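Chitinase (Chromobacterium violaceum, PDB 4TXG) probably binds chitin and hydrolyses its glycosidic bonds as a family 18 glycoside hydrolase. Local coordinates at residues Ala368-Ser373 / Val392-Tyr397; Arg155-Phe160 / Gly599-Glu604. All blocks are in the same frame, centred on the assembly; numbering follows the deposited sequence.

Contact 1. Residues Ala368-Ser373 / Val392-Tyr397; sequences AAVPAS and VNVMSY. With CS (cesium ion), chain D.
The carbonyl O of N393 is held from strand 365-371 by two neighbouring residues, accepting a hydrogen bond from V370 N at 3.0 Å and a CA-H...O contact from A369 CA at 3.3 Å. These are consecutive parallel strands of the (beta/alpha)8 barrel of family 18, linked by a beta-alpha-beta unit through helix 374-377. Two shorter bonds flank that pair, N393 N to A368 O at 2.8 Å and M395 N to V370 O at 2.8 Å, while the short strand axes are splayed by 36°. V370, V392 and V394 face outward. The CG2 methyl of V370 lies 3.8 Å from V392 CB and also meets V394 CG2, the side chains of V370 and V392 crossing at about a right angle; Y448 of helix 441-448 covers V370 and V394. A369, N393 and M395 face the barrel interior, beside D310 and D312 of strand 308-312. M395 reaches back over its partner strand: with CG beside its own backbone N, the chain runs straight and then bends at the sulfur (chi3 -62°), turning methyl CE over the V370 carbonyl. SD rests against A369 CB at 3.8 Å. Beyond the strands the chains stay close, A372 CB pressing on M395 O at 3.3 Å, where inverse gamma turns centred on M395 and S396 carry the second segment away; S396 OG is anchored on G460 O. The sulfur also ligates a cesium ion at 3.6 Å, and E314 OE2 is a second protein ligand. E314 belongs, with D310 and D312, to the DxxDxDxE signature of the family, consistent with this end of the barrel being the substrate side. Five waters surround the ion, and one of them, water 1, is hydrogen-bonded to Y397 OH.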
loop_
_atom_site.group_PDB
_atom_site.type_symbol
_atom_site.label_atom_id
_atom_site.label_comp_id
_atom_site.label_asym_id
_atom_site.label_seq_id
_atom_site.Cartn_x
_atom_site.Cartn_y
_atom_site.Cartn_z
ATOM N N ALA A 368 -4.399 3.108 -4.496
ATOM C CA ALA A 368 -3.091 3.640 -4.171
ATOM C C ALA A 368 -2.253 2.590 -3.486
ATOM O O ALA A 368 -2.757 1.798 -2.698
ATOM C CB ALA A 368 -3.214 4.890 -3.281
ATOM N N ALA A 369 -0.974 2.578 -3.828
ATOM C CA ALA A 369 0.017 1.811 -3.081
ATOM C C ALA A 369 0.466 2.705 -1.936
ATOM O O ALA A 369 0.984 3.811 -2.166
ATOM C CB ALA A 369 1.180 1.420 -3.970
ATOM N N VAL A 370 0.245 2.238 -0.710
ATOM C CA VAL A 370 0.368 3.080 0.474
ATOM C C VAL A 370 1.366 2.452 1.450
ATOM O O VAL A 370 1.516 1.230 1.489
ATOM C CB VAL A 370 -1.014 3.291 1.159
ATOM C CG1 VAL A 370 -1.973 4.029 0.229
ATOM C CG2 VAL A 370 -1.625 1.957 1.594
ATOM N N PRO A 371 2.076 3.289 2.220
ATOM C CA PRO A 371 3.153 2.741 3.048
ATOM C C PRO A 371 2.649 1.935 4.250
ATOM O O PRO A 371 1.596 2.236 4.816
ATOM C CB PRO A 371 3.919 3.996 3.504
ATOM C CG PRO A 371 2.909 5.105 3.434
ATOM C CD PRO A 371 2.029 4.762 2.253
ATOM N N ALA A 372 3.398 0.901 4.621
ATOM C CA ALA A 372 3.113 0.174 5.863
ATOM C C ALA A 372 3.883 0.776 7.039
ATOM O O ALA A 372 3.530 0.561 8.202
ATOM C CB ALA A 372 3.466 -1.316 5.713
ATOM N N SER A 373 4.926 1.542 6.725
ATOM C CA SER A 373 5.843 2.098 7.733
ATOM C C SER A 373 5.213 3.110 8.692
ATOM O O SER A 373 4.729 4.156 8.269
ATOM C CB SER A 373 7.029 2.771 7.040
ATOM O OG SER A 373 7.798 3.495 7.973
ATOM N N VAL A 392 -6.969 0.393 -1.059
ATOM C CA VAL A 392 -5.529 0.603 -0.968
ATOM C C VAL A 392 -4.801 -0.723 -1.067
ATOM O O VAL A 392 -5.335 -1.754 -0.697
ATOM C CB VAL A 392 -5.112 1.313 0.344
ATOM C CG1 VAL A 392 -5.693 2.726 0.379
ATOM C CG2 VAL A 392 -5.536 0.524 1.579
ATOM N N ASN A 393 -3.583 -0.667 -1.596
ATOM C CA ASN A 393 -2.665 -1.796 -1.608
ATOM C C ASN A 393 -1.547 -1.461 -0.651
ATOM O O ASN A 393 -0.700 -0.617 -0.959
ATOM C CB ASN A 393 -2.122 -2.038 -3.015
ATOM C CG ASN A 393 -3.219 -2.375 -4.002
ATOM O OD1 ASN A 393 -4.089 -3.190 -3.705
ATOM N ND2 ASN A 393 -3.210 -1.723 -5.153
ATOM N N VAL A 394 -1.553 -2.092 0.517
ATOM C CA VAL A 394 -0.614 -1.700 1.561
ATOM C C VAL A 394 0.734 -2.363 1.304
ATOM O O VAL A 394 0.806 -3.583 1.155
ATOM C CB VAL A 394 -1.125 -2.085 2.967
ATOM C CG1 VAL A 394 -0.084 -1.679 4.019
ATOM C CG2 VAL A 394 -2.491 -1.429 3.244
ATOM N N MET A 395 1.797 -1.564 1.240
ATOM C CA MET A 395 3.123 -2.087 0.919
ATOM C C MET A 395 3.776 -2.627 2.188
ATOM O O MET A 395 4.753 -2.072 2.715
ATOM C CB MET A 395 3.976 -1.011 0.238
ATOM C CG MET A 395 3.451 -0.695 -1.165
ATOM S SD MET A 395 4.400 0.563 -2.058
ATOM C CE MET A 395 4.146 1.951 -0.960
ATOM N N SER A 396 3.184 -3.711 2.679
ATOM C CA SER A 396 3.648 -4.412 3.870
ATOM C C SER A 396 4.787 -5.364 3.510
ATOM O O SER A 396 4.725 -6.572 3.737
ATOM C CB SER A 396 2.484 -5.159 4.532
ATOM O OG SER A 396 1.612 -5.727 3.566
ATOM N N TYR A 397 5.820 -4.783 2.919
ATOM C CA TYR A 397 7.057 -5.477 2.621
ATOM C C TYR A 397 8.128 -4.399 2.582
ATOM O O TYR A 397 7.816 -3.216 2.747
ATOM C CB TYR A 397 6.973 -6.263 1.305
ATOM C CG TYR A 397 6.311 -5.538 0.130
ATOM C CD1 TYR A 397 6.876 -4.392 -0.425
ATOM C CD2 TYR A 397 5.137 -6.020 -0.433
ATOM C CE1 TYR A 397 6.272 -3.739 -1.501
ATOM C CE2 TYR A 397 4.536 -5.380 -1.511
ATOM C CZ TYR A 397 5.113 -4.242 -2.040
ATOM O OH TYR A 397 4.516 -3.602 -3.106
HETATM CS CS CS D . 7.919 0.449 -2.561
HETATM O O HOH W 1 6.352 -1.917 -4.501
HETATM O O HOH W 2 10.725 -0.346 -4.311
HETATM O O HOH W 3 9.852 2.304 -0.989
HETATM O O HOH W 4 6.294 0.231 -5.430
HETATM O O HOH W 5 9.343 -1.210 -0.978
#

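Contact 2. Residues Arg155-Phe160 / Gly599-Glu604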
loop_
_atom_site.group_PDB
_atom_site.type_symbol
_atom_site.label_atom_id
_atom_site.label_comp_id
_atom_site.label_asym_id
_atom_site.label_seq_id
_atom_site.Cartn_x
_atom_site.Cartn_y
_atom_site.Cartn_z
ATOM N N ARG A 155 -9.569 -10.065 -3.178
ATOM C CA ARG A 155 -8.762 -9.535 -4.265
ATOM C C ARG A 155 -7.422 -10.259 -4.279
ATOM O O ARG A 155 -6.881 -10.602 -3.231
ATOM C CB ARG A 155 -8.548 -8.035 -4.124
ATOM C CG ARG A 155 -9.833 -7.234 -4.141
ATOM C CD ARG A 155 -9.550 -5.751 -4.316
ATOM N NE ARG A 155 -10.771 -4.975 -4.141
ATOM C CZ ARG A 155 -11.205 -4.555 -2.961
ATOM N NH1 ARG A 155 -10.493 -4.829 -1.871
ATOM N NH2 ARG A 155 -12.339 -3.857 -2.874
ATOM N N ILE A 156 -6.921 -10.506 -5.483
ATOM C CA ILE A 156 -5.607 -11.079 -5.702
ATOM C C ILE A 156 -4.980 -10.198 -6.766
ATOM O O ILE A 156 -5.299 -10.300 -7.954
ATOM C CB ILE A 156 -5.674 -12.555 -6.147
ATOM C CG1 ILE A 156 -6.376 -13.394 -5.079
ATOM C CG2 ILE A 156 -4.268 -13.096 -6.436
ATOM C CD1 ILE A 156 -6.649 -14.839 -5.517
ATOM N N ILE A 157 -4.138 -9.283 -6.310
ATOM C CA ILE A 157 -3.651 -8.195 -7.149
ATOM C C ILE A 157 -2.174 -8.369 -7.446
ATOM O O ILE A 157 -1.349 -8.311 -6.544
ATOM C CB ILE A 157 -3.868 -6.842 -6.459
ATOM C CG1 ILE A 157 -5.344 -6.666 -6.091
ATOM C CG2 ILE A 157 -3.386 -5.693 -7.331
ATOM C CD1 ILE A 157 -5.536 -5.916 -4.773
ATOM N N GLY A 158 -1.840 -8.576 -8.714
ATOM C CA GLY A 158 -0.451 -8.792 -9.075
ATOM C C GLY A 158 0.137 -7.598 -9.796
ATOM O O GLY A 158 -0.477 -7.069 -10.727
ATOM N N TYR A 159 1.312 -7.155 -9.352
ATOM C CA TYR A 159 2.064 -6.153 -10.091
ATOM C C TYR A 159 2.824 -6.794 -11.239
ATOM O O TYR A 159 3.569 -7.757 -11.043
ATOM C CB TYR A 159 3.044 -5.419 -9.184
ATOM C CG TYR A 159 2.426 -4.251 -8.468
ATOM C CD1 TYR A 159 2.369 -3.003 -9.067
ATOM C CD2 TYR A 159 1.921 -4.391 -7.183
ATOM C CE1 TYR A 159 1.807 -1.928 -8.414
ATOM C CE2 TYR A 159 1.363 -3.319 -6.517
ATOM C CZ TYR A 159 1.308 -2.086 -7.139
ATOM O OH TYR A 159 0.741 -1.014 -6.479
ATOM N N PHE A 160 2.621 -6.244 -12.427
ATOM C CA PHE A 160 3.330 -6.650 -13.639
ATOM C C PHE A 160 4.328 -5.574 -14.025
ATOM O O PHE A 160 3.931 -4.454 -14.333
ATOM C CB PHE A 160 2.341 -6.862 -14.783
ATOM C CG PHE A 160 2.994 -7.199 -16.094
ATOM C CD1 PHE A 160 3.336 -8.516 -16.388
ATOM C CD2 PHE A 160 3.279 -6.207 -17.022
ATOM C CE1 PHE A 160 3.931 -8.838 -17.596
ATOM C CE2 PHE A 160 3.882 -6.517 -18.234
ATOM C CZ PHE A 160 4.207 -7.841 -18.524
ATOM N N GLY A 599 -8.219 -8.300 0.493
ATOM C CA GLY A 599 -7.435 -9.178 -0.353
ATOM C C GLY A 599 -5.939 -9.015 -0.174
ATOM O O GLY A 599 -5.474 -8.449 0.817
ATOM N N VAL A 600 -5.205 -9.533 -1.152
ATOM C CA VAL A 600 -3.757 -9.607 -1.112
ATOM C C VAL A 600 -3.194 -9.021 -2.398
ATOM O O VAL A 600 -3.732 -9.258 -3.483
ATOM C CB VAL A 600 -3.267 -11.074 -0.941
ATOM C CG1 VAL A 600 -1.755 -11.153 -1.028
ATOM C CG2 VAL A 600 -3.753 -11.674 0.385
ATOM N N MET A 601 -2.122 -8.241 -2.265
ATOM C CA MET A 601 -1.410 -7.685 -3.401
ATOM C C MET A 601 -0.005 -8.293 -3.359
ATOM O O MET A 601 0.475 -8.631 -2.289
ATOM C CB MET A 601 -1.393 -6.150 -3.315
ATOM C CG MET A 601 -0.459 -5.437 -4.279
ATOM S SD MET A 601 1.213 -5.340 -3.581
ATOM C CE MET A 601 1.020 -3.972 -2.424
ATOM N N PHE A 602 0.648 -8.472 -4.504
ATOM C CA PHE A 602 2.038 -8.917 -4.453
ATOM C C PHE A 602 2.898 -8.227 -5.505
ATOM O O PHE A 602 2.435 -7.898 -6.600
ATOM C CB PHE A 602 2.127 -10.453 -4.589
ATOM C CG PHE A 602 1.364 -11.014 -5.748
ATOM C CD1 PHE A 602 1.965 -11.142 -6.985
ATOM C CD2 PHE A 602 0.051 -11.425 -5.601
ATOM C CE1 PHE A 602 1.270 -11.668 -8.059
ATOM C CE2 PHE A 602 -0.650 -11.952 -6.679
ATOM C CZ PHE A 602 -0.037 -12.070 -7.906
ATOM N N TRP A 603 4.145 -7.964 -5.116
ATOM C CA TRP A 603 5.186 -7.492 -6.013
ATOM C C TRP A 603 6.231 -8.596 -6.092
ATOM O O TRP A 603 6.766 -8.960 -5.046
ATOM C CB TRP A 603 5.828 -6.211 -5.464
ATOM C CG TRP A 603 6.901 -5.694 -6.351
ATOM C CD1 TRP A 603 8.178 -6.172 -6.465
ATOM C CD2 TRP A 603 6.783 -4.628 -7.289
ATOM N NE1 TRP A 603 8.864 -5.463 -7.422
ATOM C CE2 TRP A 603 8.034 -4.498 -7.934
ATOM C CE3 TRP A 603 5.743 -3.755 -7.644
ATOM C CZ2 TRP A 603 8.272 -3.535 -8.916
ATOM C CZ3 TRP A 603 5.984 -2.801 -8.611
ATOM C CH2 TRP A 603 7.237 -2.698 -9.239
ATOM N N GLU A 604 6.542 -9.154 -7.263
ATOM C CA GLU A 604 5.912 -8.897 -8.556
ATOM C C GLU A 604 5.626 -10.255 -9.194
ATOM O O GLU A 604 6.158 -11.274 -8.751
ATOM C CB GLU A 604 6.833 -8.078 -9.470
ATOM C CG GLU A 604 8.207 -8.746 -9.621
ATOM C CD GLU A 604 9.109 -8.088 -10.646
ATOM O OE1 GLU A 604 10.103 -7.437 -10.237
ATOM O OE2 GLU A 604 8.840 -8.238 -11.856
#
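R155 O receives the first bond from the partner strand, V600 N at 2.9 Å, while G599 CA comes in close beside it. The extended guanidinium arm leads away to a salt bridge with E146. I156 turns to the outer face, where its CG2 methyl, anti to the backbone N, meets the edge of the F602 ring at CE2, 3.8 Å away. I157 donates its N-H to V600 O and accepts one from F602 N, both at 2.9 Å, and on the inner face its CB abuts M601 CB. At G158 the F602 ring folds over the backbone: chi1 of 50° sets CG between N and the carbonyl carbon, and G158 CA sits over the ring face, 3.7 Å from the centroid. The oxygen of I157 lies above the rim of that same face. Y159 makes the largest contact. Its N bonds F602 O at 3.1 Å, and its ring has M601 SD at the edge, 3.6 Å from CE2, a Met-aromatic contact. Over one face comes W603 CE3, 3.5 Å from Y159 CG, with the two ring planes at 47°. The phenol OH is fixed by D310 OD2. Y159 O finally approaches E604 CA, just past a cis peptide between W603 and E604; the E604 carboxylate turns to T161 and R164. Strands 155-161 and 599-603 run nearly parallel, at 8°, as the first and last strands of the barrel, and their pairing closes the eight-stranded TIM barrel, with the tryptophan and its non-proline cis peptide at what is probably the substrate end, as in other family 18 chitinases.

How the contacts relate
Both contacts belong to one closed barrel sheet, with centres 11 Å apart. Along the chain, contact 1 is nested inside the loop that contact 2 closes: strand 155-161 comes first, then 365-371 and 391-395, and 599-603 last. Around the barrel, strand 457-462 separates 391-395 from 599-603, so the pairs meet across the interior. N393 OD1 packs 3.3 Å from I157 CD1, Y159 OH lies 3.5 Å from A369 CB, and M601 CE reaches V394 O and Y397 OH. The two pairs thus build a shared core around the signature residues D310 and D312 of strand 308-312, consistent with a substrate site at the C-terminal strand ends.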